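Local coordinates for A-type flavoprotein (Giardia intestinalis, PDB 2Q9U) that scavenges dioxygen as a flavodiiron protein, probably passing electrons from flavin mononucleotide to the mu-oxo-diiron centre of its beta-lactamase-like domain, at residues A[39-44]-A[56-61]; A[164-169]-A[223-228]; A[173-178]-A[230-235]; A[196-201]-A[301-306]. All blocks are in the same frame, centred on the assembly; numbering follows the deposited sequence.

Contacts 1, 2 and 3 all lie in the beta-lactamase-like domain that holds the diiron centre. Contact 3 supplies an iron ligand directly, His230. Contact 1 is its second shell: Ser39 OG meets His176 ND1 at 2.7 Å and Ser40 OG meets Gly231 N at 2.8 Å. Contact 2 lies in the sheet of strand 225-228, the neighbour of strand 234-235 of contact 3, and Ile226 O meets Trp234 N at 2.9 Å. It joins contact 1 through Tyr44 OH and Ser228 O, 2.7 Å apart. Contact 4 joins this domain to the flavodoxin-like one. Its Tyr199 and Phe196 pack on His176, Phe173 and Trp234 of contact 3, and its centre is about 15 Å from that of contact 3.

Contact 1: residues A[39-44]-A[56-61]; sequences SSYNSY and SVKYPF
Tyr41 is the first residue of strand 39-46 to reach residues 56-61, and it carries most of the contact. Its CB rests on Val57 CG1 at 3.8 Å. The same methyl lies close to the Tyr41 backbone oxygen. Further out, Phe61 CE2 comes to the edge of the Tyr41 ring, near its plane, 3.7 Å from Tyr41 CE2. The two ring planes are inclined at 51°. At the end of the ring, Lys58 NZ donates a hydrogen bond to Tyr41 OH, 3.0 Å away. The lysine chain bends at chi3 (-87°), which brings Lys58 CE to 3.7 Å from Tyr41 CZ and turns the ammonium group onto the hydroxyl. Asp24 OD2, from strand 17-24, is the second partner of this hydroxyl.

Asn42 turns its side chain the other way, toward Ser228 O and Gly231 O. Its backbone still takes part. Water 1 donates to Asn42 O at 2.8 Å and to Ser56 O at 2.6 Å, joining two carbonyls that could not bond directly. Ser43 ends the contact with CB 4.4 Å from Ser56 O, while its OG bonds to Asp55 O.

The segments meet where the beta-lactamase-like sheet gives way to the loop before helix 62-72. The Tyr41 side chain is about 6 Å from the bound diiron group. Its hydroxyl is held between an ammonium group and a carboxylate, whose charges would be expected to polarise it and fix the rotation of the C-O bond.

Contact 2: residues A[164-169]-A[223-228]; sequences DKILFS and IKYILS
This pair of parallel strands belongs to a sheet of the metallo-beta-lactamase fold. Strand 166-170 and strand 225-228 are neighbours joined by a beta-alpha-beta crossover through helices 189-204 and 208-219. The two short segments run at 22° to each other. Lys165 takes part in a G1 beta bulge with Ile166, and its carbonyl opens the pairing. Lys165 O accepts two bonds. Lys224 N lies in the carbonyl plane, on a lone pair, at 2.7 Å. Tyr225 N is tilted out of that plane at 3.2 Å. The pairing then continues with Leu167 N to Tyr225 O at 2.8 Å, an almost straight bond of 175°. Leu227 N to Leu167 O and Ser169 N to Leu227 O follow.

Ile166, Phe168, Tyr225 and Leu227 share one face of the sheet, toward strand 12-14. There Phe168 and Leu227 lie side by side, with Phe168 CE1 3.7 Å from Leu227 CD1. Ile166 CG2 packs on Leu227 CG at 3.9 Å. Leu167 and Ile226 occupy the other face, where Ile226 and Ile223 meet helix 236-250. Leu167 CB touches Ile223 CG2 at 4.1 Å. At the far end the Ser169 hydroxyl sits between its own backbone N and carbonyl carbon (chi1 56°). It bonds to Gly172 O, and in that position Ser169 OG comes within 3.2 Å of Ile226 CG2.

Contact 3: residues A[173-178]-A[230-235]; sequences FGQHYA and HGVSWR. With FEO (mu-oxo-diiron), chain G.
Phe173 O is gripped by two donors, each in its carbonyl plane and on a lone pair. Trp234 NE1 reaches it at 2.9 Å, with the oxygen close to the plane of the indole. Gln175 NE2 reaches it at 3.0 Å from within the same segment. The Gln175 amide also pairs with the backbone of Val232. Its OE1 accepts from Val232 N at 2.8 Å, and its NE2 donates to Val232 O at 2.9 Å. The side chain gets there with a nearly eclipsed first torsion (chi1 -16°) and a bend at chi2. These three bonds fix the rotation of the amide and settle which end is oxygen. Gly231 has no side chain where the amide passes. The edge of the Phe173 ring also points, offset, at the face of the five-membered ring of Trp234.

Toward the metals, Gln175 N donates to His230 O at 3.2 Å, from well above the carbonyl plane. His176 then sets its edge against the face of His230. Its CE1 sits over the centre of that ring, 3.9 Å from His230 CE1, with the planes at 64°. Ser39 OG bonds to His176 ND1 and so helps to place this ring.

His230 NE2 binds an iron of the mu-oxo-diiron group at 2.1 Å, together with Asp89, His90 and Asp171. Its other nitrogen, ND1, bonds to Ser40 O. The imidazole is thus held by metal, carbonyl and neighbouring ring. The carbonyl bond would be expected to strengthen NE2 as a donor to iron.

Contact 4: residues A[196-201]-A[301-306]; sequences FKEYTA and VALHTY. With NO3 (nitrate ion), chain C.
Ala201 CB sits at the middle of the contact, 3.5 Å from Ala302 O and 3.6 Å from Tyr306 CB. Here the segments of helices 189-204 and 298-306 cross nearly at a right angle (96°), their axes 8.3 Å apart. Leu303 CD1 presses on the Glu198 backbone, 3.8 Å from Glu198 CA. The aliphatic part of Glu198 crosses the leucine side chain. The Tyr306 ring reaches the first helix near Thr200 and Lys197. Thr200 CG2 lies 4.0 Å from Tyr306 CE1, and Lys197 CG lies 4.2 Å from Tyr306 CE2.

The next shell holds these groups in place. With chi1 at 172°, the Tyr306 ring swings clear of its own backbone N and extends across the interface. Its hydroxyl then bonds to Glu245 OE2 of helix 236-250, and Trp249 and His254 meet the ring. Thr200 OG1 turns back to Phe196 O at 2.8 Å, on the opposite face of that carbonyl plane from Thr200 N. This leaves the methyl for the tyrosine. Tyr199, on the same helix, makes at most a weak bond through OH to a nitrate ion, probably from the crystallisation liquor.

The contact joins the beta-lactamase-like part of the chain to the flavodoxin-like part. No hydrogen bond crosses between the two segments, so they adhere by apolar packing, with the buried tyrosine hydroxyl satisfied by Glu245.

Contact 1: residues A[39-44]-A[56-61]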
# COMPACT_ATOMS: atom_id res chain seq x y z
N SER A 39 0.84 -8.31 -16.25
CA SER A 39 1.04 -9.60 -16.92
C SER A 39 0.36 -9.48 -18.28
O SER A 39 -0.07 -8.40 -18.67
CB SER A 39 0.39 -10.71 -16.09
OG SER A 39 0.68 -12.02 -16.61
N SER A 40 0.25 -10.60 -18.97
CA SER A 40 -0.60 -10.70 -20.17
C SER A 40 -1.12 -12.12 -20.20
O SER A 40 -0.51 -13.01 -19.59
CB SER A 40 0.17 -10.38 -21.45
OG SER A 40 1.13 -11.39 -21.77
N TYR A 41 -2.23 -12.33 -20.92
CA TYR A 41 -2.81 -13.65 -21.15
C TYR A 41 -2.79 -13.80 -22.66
O TYR A 41 -3.61 -13.21 -23.36
CB TYR A 41 -4.25 -13.68 -20.57
CG TYR A 41 -4.26 -13.00 -19.20
CD1 TYR A 41 -3.39 -13.44 -18.20
CD2 TYR A 41 -5.12 -11.93 -18.92
CE1 TYR A 41 -3.35 -12.82 -16.94
CE2 TYR A 41 -5.09 -11.30 -17.65
CZ TYR A 41 -4.20 -11.76 -16.68
OH TYR A 41 -4.12 -11.13 -15.44
N ASN A 42 -1.79 -14.52 -23.15
CA ASN A 42 -1.56 -14.64 -24.56
C ASN A 42 -2.40 -15.78 -25.12
O ASN A 42 -2.43 -16.88 -24.55
CB ASN A 42 -0.08 -14.88 -24.84
CG ASN A 42 0.82 -13.80 -24.25
OD1 ASN A 42 0.46 -12.61 -24.18
ND2 ASN A 42 2.01 -14.20 -23.84
N SER A 43 -3.10 -15.49 -26.21
CA SER A 43 -3.89 -16.44 -26.97
C SER A 43 -3.43 -16.26 -28.40
O SER A 43 -3.00 -15.18 -28.75
CB SER A 43 -5.38 -16.07 -26.87
OG SER A 43 -6.15 -16.89 -27.75
N TYR A 44 -3.56 -17.29 -29.24
CA TYR A 44 -3.01 -17.20 -30.60
C TYR A 44 -4.04 -17.67 -31.62
O TYR A 44 -4.77 -18.59 -31.35
CB TYR A 44 -1.73 -18.04 -30.73
CG TYR A 44 -0.66 -17.53 -29.78
CD1 TYR A 44 0.12 -16.42 -30.12
CD2 TYR A 44 -0.52 -18.10 -28.51
CE1 TYR A 44 1.08 -15.92 -29.21
CE2 TYR A 44 0.42 -17.60 -27.60
CZ TYR A 44 1.21 -16.51 -27.96
OH TYR A 44 2.16 -16.04 -27.06
N SER A 56 -7.62 -19.22 -24.11
CA SER A 56 -8.49 -18.08 -23.91
C SER A 56 -7.82 -17.10 -22.93
O SER A 56 -6.59 -17.12 -22.77
CB SER A 56 -9.86 -18.57 -23.41
OG SER A 56 -10.81 -17.52 -23.31
N VAL A 57 -8.62 -16.24 -22.28
CA VAL A 57 -8.11 -15.22 -21.35
C VAL A 57 -9.09 -15.09 -20.17
O VAL A 57 -10.22 -15.56 -20.26
CB VAL A 57 -7.96 -13.80 -22.00
CG1 VAL A 57 -6.99 -13.80 -23.22
CG2 VAL A 57 -9.30 -13.22 -22.40
N LYS A 58 -8.63 -14.41 -19.11
CA LYS A 58 -9.43 -14.15 -17.91
C LYS A 58 -10.71 -13.39 -18.29
O LYS A 58 -10.64 -12.45 -19.10
CB LYS A 58 -8.59 -13.30 -16.95
CG LYS A 58 -8.94 -13.47 -15.47
CD LYS A 58 -8.16 -12.44 -14.64
CE LYS A 58 -6.75 -12.91 -14.22
NZ LYS A 58 -6.02 -11.91 -13.30
N TYR A 59 -11.86 -13.78 -17.70
CA TYR A 59 -13.19 -13.26 -18.09
C TYR A 59 -13.37 -11.72 -18.21
O TYR A 59 -14.10 -11.27 -19.08
CB TYR A 59 -14.33 -13.90 -17.23
CG TYR A 59 -14.33 -13.37 -15.81
CD1 TYR A 59 -15.02 -12.17 -15.49
CD2 TYR A 59 -13.61 -14.02 -14.80
CE1 TYR A 59 -14.99 -11.64 -14.19
CE2 TYR A 59 -13.59 -13.52 -13.48
CZ TYR A 59 -14.29 -12.33 -13.19
OH TYR A 59 -14.25 -11.81 -11.90
N PRO A 60 -12.67 -10.90 -17.38
CA PRO A 60 -12.87 -9.46 -17.58
C PRO A 60 -12.47 -8.94 -18.95
O PRO A 60 -12.94 -7.88 -19.35
CB PRO A 60 -11.98 -8.82 -16.49
CG PRO A 60 -11.87 -9.90 -15.46
CD PRO A 60 -11.78 -11.16 -16.24
N PHE A 61 -11.63 -9.69 -19.65
CA PHE A 61 -11.04 -9.29 -20.94
C PHE A 61 -11.65 -10.01 -22.14
O PHE A 61 -11.11 -9.93 -23.26
CB PHE A 61 -9.52 -9.55 -20.88
CG PHE A 61 -8.86 -8.87 -19.71
CD1 PHE A 61 -8.60 -7.50 -19.75
CD2 PHE A 61 -8.55 -9.58 -18.56
CE1 PHE A 61 -8.01 -6.83 -18.64
CE2 PHE A 61 -7.96 -8.94 -17.44
CZ PHE A 61 -7.68 -7.55 -17.49
O HOH W 1 -4.04 -16.89 -22.26

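Contact 2: residues A[164-169]-A[223-228]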
# COMPACT_ATOMS: atom_id res chain seq x y z
N ASP A 164 5.78 -25.73 -38.46
CA ASP A 164 6.34 -24.42 -38.16
C ASP A 164 7.33 -24.41 -36.98
O ASP A 164 7.97 -23.38 -36.72
CB ASP A 164 5.20 -23.42 -37.94
CG ASP A 164 4.41 -23.13 -39.22
OD1 ASP A 164 4.80 -23.63 -40.29
OD2 ASP A 164 3.40 -22.41 -39.15
N LYS A 165 7.44 -25.55 -36.29
CA LYS A 165 8.39 -25.75 -35.19
C LYS A 165 8.03 -24.82 -34.02
O LYS A 165 8.91 -24.22 -33.37
CB LYS A 165 9.85 -25.52 -35.65
CG LYS A 165 10.26 -26.30 -36.96
CD LYS A 165 10.16 -27.85 -36.79
CE LYS A 165 10.63 -28.59 -38.05
NZ LYS A 165 9.66 -28.37 -39.20
N ILE A 166 6.72 -24.73 -33.76
CA ILE A 166 6.21 -23.86 -32.69
C ILE A 166 5.79 -24.68 -31.49
O ILE A 166 5.01 -25.63 -31.61
CB ILE A 166 4.95 -23.09 -33.12
CG1 ILE A 166 5.15 -22.30 -34.41
CG2 ILE A 166 4.50 -22.12 -32.00
CD1 ILE A 166 3.82 -22.04 -35.13
N LEU A 167 6.25 -24.28 -30.31
CA LEU A 167 5.74 -24.84 -29.09
C LEU A 167 4.83 -23.79 -28.44
O LEU A 167 5.30 -22.70 -28.04
CB LEU A 167 6.89 -25.21 -28.15
CG LEU A 167 6.46 -25.86 -26.83
CD1 LEU A 167 5.83 -27.24 -27.06
CD2 LEU A 167 7.60 -25.95 -25.79
N PHE A 168 3.55 -24.09 -28.32
CA PHE A 168 2.64 -23.22 -27.55
C PHE A 168 2.71 -23.73 -26.12
O PHE A 168 2.14 -24.79 -25.79
CB PHE A 168 1.21 -23.32 -28.09
CG PHE A 168 1.05 -22.80 -29.50
CD1 PHE A 168 0.86 -21.44 -29.73
CD2 PHE A 168 1.06 -23.68 -30.58
CE1 PHE A 168 0.71 -20.94 -31.04
CE2 PHE A 168 0.89 -23.20 -31.87
CZ PHE A 168 0.72 -21.84 -32.12
N SER A 169 3.47 -23.04 -25.28
CA SER A 169 3.84 -23.63 -23.99
C SER A 169 2.91 -23.23 -22.84
O SER A 169 3.12 -23.66 -21.72
CB SER A 169 5.29 -23.25 -23.64
OG SER A 169 5.43 -21.84 -23.65
N ILE A 223 12.32 -27.11 -32.09
CA ILE A 223 11.53 -25.92 -31.74
C ILE A 223 12.24 -24.63 -32.20
O ILE A 223 13.35 -24.34 -31.74
CB ILE A 223 11.30 -25.91 -30.20
CG1 ILE A 223 10.45 -27.14 -29.78
CG2 ILE A 223 10.62 -24.60 -29.76
CD1 ILE A 223 10.58 -27.55 -28.31
N LYS A 224 11.62 -23.85 -33.09
CA LYS A 224 12.16 -22.54 -33.47
C LYS A 224 11.53 -21.42 -32.65
O LYS A 224 12.12 -20.37 -32.53
CB LYS A 224 11.92 -22.19 -34.95
CG LYS A 224 12.60 -23.15 -35.95
CD LYS A 224 12.90 -22.47 -37.30
CE LYS A 224 11.76 -21.62 -37.82
NZ LYS A 224 11.70 -21.50 -39.35
N TYR A 225 10.30 -21.64 -32.16
CA TYR A 225 9.55 -20.60 -31.44
C TYR A 225 8.85 -21.16 -30.22
O TYR A 225 8.19 -22.21 -30.30
CB TYR A 225 8.46 -20.00 -32.36
CG TYR A 225 9.00 -19.41 -33.65
CD1 TYR A 225 9.75 -18.24 -33.63
CD2 TYR A 225 8.81 -20.07 -34.89
CE1 TYR A 225 10.28 -17.68 -34.81
CE2 TYR A 225 9.31 -19.50 -36.11
CZ TYR A 225 10.05 -18.32 -36.04
OH TYR A 225 10.57 -17.74 -37.18
N ILE A 226 8.96 -20.46 -29.09
CA ILE A 226 8.14 -20.82 -27.93
C ILE A 226 7.19 -19.67 -27.64
O ILE A 226 7.62 -18.57 -27.22
CB ILE A 226 8.98 -21.17 -26.68
CG1 ILE A 226 9.95 -22.33 -26.99
CG2 ILE A 226 8.05 -21.55 -25.52
CD1 ILE A 226 11.01 -22.54 -25.85
N LEU A 227 5.92 -19.90 -27.92
CA LEU A 227 4.89 -18.88 -27.69
C LEU A 227 4.21 -19.20 -26.37
O LEU A 227 3.47 -20.18 -26.24
CB LEU A 227 3.88 -18.83 -28.85
CG LEU A 227 4.38 -18.65 -30.29
CD1 LEU A 227 3.22 -18.26 -31.21
CD2 LEU A 227 5.59 -17.76 -30.51
N SER A 228 4.49 -18.38 -25.37
CA SER A 228 4.01 -18.62 -24.02
C SER A 228 2.66 -17.91 -23.81
O SER A 228 2.33 -17.01 -24.55
CB SER A 228 5.04 -18.07 -23.01
OG SER A 228 4.57 -18.29 -21.68
O HOH W 2 8.74 -22.07 -38.71

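Contact 3: residues A[173-178]-A[230-235]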
# COMPACT_ATOMS: atom_id res chain seq x y z
N PHE A 173 7.47 -21.22 -19.73
CA PHE A 173 8.30 -20.15 -20.32
C PHE A 173 7.69 -18.76 -20.14
O PHE A 173 8.15 -17.80 -20.74
CB PHE A 173 8.65 -20.40 -21.80
CG PHE A 173 9.50 -21.62 -22.00
CD1 PHE A 173 8.90 -22.88 -22.15
CD2 PHE A 173 10.88 -21.51 -22.01
CE1 PHE A 173 9.70 -24.03 -22.31
CE2 PHE A 173 11.70 -22.65 -22.17
CZ PHE A 173 11.09 -23.91 -22.32
N GLY A 174 6.67 -18.67 -19.28
CA GLY A 174 5.97 -17.42 -19.06
C GLY A 174 6.68 -16.45 -18.14
O GLY A 174 7.57 -16.84 -17.35
N GLN A 175 6.26 -15.18 -18.21
CA GLN A 175 6.65 -14.20 -17.19
C GLN A 175 5.47 -13.24 -17.06
O GLN A 175 4.78 -12.92 -18.04
CB GLN A 175 7.92 -13.39 -17.56
CG GLN A 175 8.80 -13.96 -18.70
CD GLN A 175 8.18 -13.74 -20.09
OE1 GLN A 175 7.79 -12.62 -20.45
NE2 GLN A 175 8.10 -14.80 -20.87
N HIS A 176 5.24 -12.79 -15.83
CA HIS A 176 4.22 -11.79 -15.58
C HIS A 176 4.82 -10.44 -15.95
O HIS A 176 5.50 -9.75 -15.14
CB HIS A 176 3.71 -11.85 -14.13
CG HIS A 176 2.92 -13.08 -13.83
ND1 HIS A 176 1.83 -13.48 -14.58
CD2 HIS A 176 3.04 -13.99 -12.83
CE1 HIS A 176 1.33 -14.59 -14.07
NE2 HIS A 176 2.04 -14.92 -13.00
N TYR A 177 4.64 -10.11 -17.22
CA TYR A 177 5.27 -8.92 -17.79
C TYR A 177 4.33 -8.26 -18.81
O TYR A 177 4.07 -8.85 -19.86
CB TYR A 177 6.61 -9.31 -18.45
CG TYR A 177 7.42 -8.17 -19.03
CD1 TYR A 177 7.46 -6.92 -18.42
CD2 TYR A 177 8.18 -8.36 -20.20
CE1 TYR A 177 8.23 -5.87 -18.96
CE2 TYR A 177 8.96 -7.33 -20.72
CZ TYR A 177 8.98 -6.10 -20.12
OH TYR A 177 9.75 -5.10 -20.68
N ALA A 178 3.78 -7.08 -18.47
CA ALA A 178 2.94 -6.34 -19.40
C ALA A 178 3.82 -5.44 -20.27
O ALA A 178 4.52 -4.58 -19.75
CB ALA A 178 1.86 -5.46 -18.65
N HIS A 230 1.98 -16.18 -20.97
CA HIS A 230 2.23 -14.97 -20.16
C HIS A 230 3.47 -14.22 -20.65
O HIS A 230 4.54 -14.83 -20.83
CB HIS A 230 2.45 -15.32 -18.69
CG HIS A 230 1.24 -15.84 -17.98
ND1 HIS A 230 0.13 -15.06 -17.74
CD2 HIS A 230 0.98 -17.05 -17.44
CE1 HIS A 230 -0.78 -15.79 -17.10
NE2 HIS A 230 -0.28 -17.00 -16.91
N GLY A 231 3.32 -12.92 -20.89
CA GLY A 231 4.47 -12.08 -21.15
C GLY A 231 4.96 -12.23 -22.57
O GLY A 231 4.15 -12.34 -23.50
N VAL A 232 6.28 -12.25 -22.75
CA VAL A 232 6.86 -12.30 -24.09
C VAL A 232 7.19 -13.73 -24.50
O VAL A 232 7.32 -14.65 -23.66
CB VAL A 232 8.12 -11.38 -24.26
CG1 VAL A 232 7.74 -9.94 -24.03
CG2 VAL A 232 9.24 -11.80 -23.31
N SER A 233 7.30 -13.91 -25.81
CA SER A 233 7.61 -15.21 -26.39
C SER A 233 9.07 -15.25 -26.84
O SER A 233 9.78 -14.23 -26.81
CB SER A 233 6.64 -15.48 -27.55
OG SER A 233 5.36 -15.70 -27.03
N TRP A 234 9.52 -16.44 -27.25
CA TRP A 234 10.93 -16.74 -27.37
C TRP A 234 11.30 -17.24 -28.76
O TRP A 234 10.59 -18.08 -29.39
CB TRP A 234 11.32 -17.83 -26.33
CG TRP A 234 11.01 -17.47 -24.92
CD1 TRP A 234 9.85 -17.76 -24.21
CD2 TRP A 234 11.86 -16.74 -24.03
NE1 TRP A 234 9.94 -17.23 -22.94
CE2 TRP A 234 11.16 -16.60 -22.80
CE3 TRP A 234 13.14 -16.17 -24.15
CZ2 TRP A 234 11.71 -15.95 -21.69
CZ3 TRP A 234 13.68 -15.49 -23.03
CH2 TRP A 234 12.96 -15.40 -21.83
N ARG A 235 12.44 -16.76 -29.24
CA ARG A 235 13.05 -17.22 -30.46
C ARG A 235 14.60 -17.00 -30.41
O ARG A 235 15.09 -16.43 -29.53
CB ARG A 235 12.42 -16.53 -31.67
CG ARG A 235 12.81 -15.06 -31.78
CD ARG A 235 12.00 -14.25 -32.73
NE ARG A 235 12.14 -12.82 -32.60
CZ ARG A 235 11.59 -11.94 -33.41
NH1 ARG A 235 10.91 -12.32 -34.44
NH2 ARG A 235 11.76 -10.69 -33.20
FE1 FEO G . -1.28 -18.72 -16.18
FE2 FEO G . -1.59 -21.68 -14.42
O FEO G . -2.32 -20.05 -15.45

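Contact 4: residues A[196-201]-A[301-306]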
# COMPACT_ATOMS: atom_id res chain seq x y z
N PHE A 196 11.31 -14.11 -15.79
CA PHE A 196 11.18 -15.53 -16.14
C PHE A 196 11.59 -16.36 -14.91
O PHE A 196 10.93 -17.34 -14.55
CB PHE A 196 12.08 -15.83 -17.35
CG PHE A 196 12.20 -17.30 -17.72
CD1 PHE A 196 13.13 -18.13 -17.08
CD2 PHE A 196 11.43 -17.83 -18.75
CE1 PHE A 196 13.26 -19.48 -17.46
CE2 PHE A 196 11.57 -19.17 -19.15
CZ PHE A 196 12.48 -19.99 -18.50
N LYS A 197 12.68 -15.95 -14.26
CA LYS A 197 13.12 -16.58 -12.99
C LYS A 197 12.14 -16.36 -11.84
O LYS A 197 11.89 -17.28 -11.03
CB LYS A 197 14.50 -16.07 -12.57
CG LYS A 197 15.63 -16.61 -13.44
CD LYS A 197 16.97 -15.97 -13.00
CE LYS A 197 18.10 -16.29 -13.95
NZ LYS A 197 19.37 -15.55 -13.62
N GLU A 198 11.56 -15.16 -11.76
CA GLU A 198 10.59 -14.92 -10.69
C GLU A 198 9.38 -15.85 -10.89
O GLU A 198 8.81 -16.40 -9.92
CB GLU A 198 10.16 -13.45 -10.66
CG GLU A 198 9.44 -13.05 -9.36
CD GLU A 198 8.98 -11.60 -9.39
OE1 GLU A 198 8.15 -11.28 -10.26
OE2 GLU A 198 9.47 -10.80 -8.57
N TYR A 199 8.96 -16.01 -12.14
CA TYR A 199 7.82 -16.89 -12.44
C TYR A 199 8.14 -18.35 -12.05
O TYR A 199 7.34 -19.04 -11.39
CB TYR A 199 7.45 -16.81 -13.92
CG TYR A 199 6.16 -17.50 -14.23
CD1 TYR A 199 6.13 -18.88 -14.46
CD2 TYR A 199 4.96 -16.77 -14.30
CE1 TYR A 199 4.92 -19.54 -14.76
CE2 TYR A 199 3.76 -17.41 -14.60
CZ TYR A 199 3.74 -18.80 -14.82
OH TYR A 199 2.53 -19.40 -15.11
N THR A 200 9.32 -18.81 -12.46
CA THR A 200 9.78 -20.17 -12.13
C THR A 200 9.77 -20.41 -10.62
O THR A 200 9.21 -21.41 -10.13
CB THR A 200 11.19 -20.42 -12.67
OG1 THR A 200 11.23 -20.09 -14.06
CG2 THR A 200 11.55 -21.89 -12.49
N ALA A 201 10.40 -19.49 -9.89
CA ALA A 201 10.50 -19.58 -8.43
C ALA A 201 9.13 -19.66 -7.76
O ALA A 201 8.93 -20.47 -6.84
CB ALA A 201 11.32 -18.33 -7.88
N VAL A 301 10.79 -12.91 -1.87
CA VAL A 301 11.44 -13.94 -1.04
C VAL A 301 11.69 -15.20 -1.91
O VAL A 301 12.80 -15.79 -1.91
CB VAL A 301 10.59 -14.25 0.23
CG1 VAL A 301 11.13 -15.46 1.00
CG2 VAL A 301 10.53 -13.00 1.17
N ALA A 302 10.66 -15.61 -2.65
CA ALA A 302 10.77 -16.78 -3.55
C ALA A 302 11.82 -16.51 -4.61
O ALA A 302 12.71 -17.33 -4.83
CB ALA A 302 9.41 -17.14 -4.17
N LEU A 303 11.75 -15.35 -5.25
CA LEU A 303 12.76 -14.98 -6.25
C LEU A 303 14.22 -15.17 -5.77
O LEU A 303 15.06 -15.76 -6.48
CB LEU A 303 12.55 -13.53 -6.68
CG LEU A 303 13.59 -12.86 -7.59
CD1 LEU A 303 13.68 -13.61 -8.97
CD2 LEU A 303 13.29 -11.39 -7.79
N HIS A 304 14.52 -14.64 -4.59
CA HIS A 304 15.89 -14.61 -4.12
C HIS A 304 16.37 -15.91 -3.53
O HIS A 304 17.49 -16.31 -3.77
CB HIS A 304 16.15 -13.38 -3.22
CG HIS A 304 16.17 -12.10 -4.00
ND1 HIS A 304 17.16 -11.80 -4.90
CD2 HIS A 304 15.29 -11.07 -4.05
CE1 HIS A 304 16.92 -10.63 -5.45
NE2 HIS A 304 15.78 -10.17 -4.97
N THR A 305 15.50 -16.59 -2.79
CA THR A 305 15.83 -17.91 -2.23
C THR A 305 16.03 -18.97 -3.32
O THR A 305 16.85 -19.88 -3.15
CB THR A 305 14.79 -18.39 -1.19
OG1 THR A 305 13.47 -18.44 -1.77
CG2 THR A 305 14.77 -17.46 0.05
N TYR A 306 15.23 -18.89 -4.38
CA TYR A 306 15.43 -19.66 -5.61
C TYR A 306 16.90 -19.93 -6.00
O TYR A 306 17.29 -21.04 -6.17
CB TYR A 306 14.65 -19.02 -6.76
CG TYR A 306 14.88 -19.57 -8.15
CD1 TYR A 306 14.29 -20.70 -8.57
CD2 TYR A 306 15.67 -18.91 -9.06
CE1 TYR A 306 14.48 -21.19 -9.84
CE2 TYR A 306 15.89 -19.37 -10.30
CZ TYR A 306 15.27 -20.52 -10.70
OH TYR A 306 15.46 -20.99 -11.94
N NO3 C . -0.14 -18.82 -13.29
O1 NO3 C . 0.25 -18.04 -12.22
O2 NO3 C . -0.13 -18.26 -14.54
O3 NO3 C . -0.47 -20.15 -13.15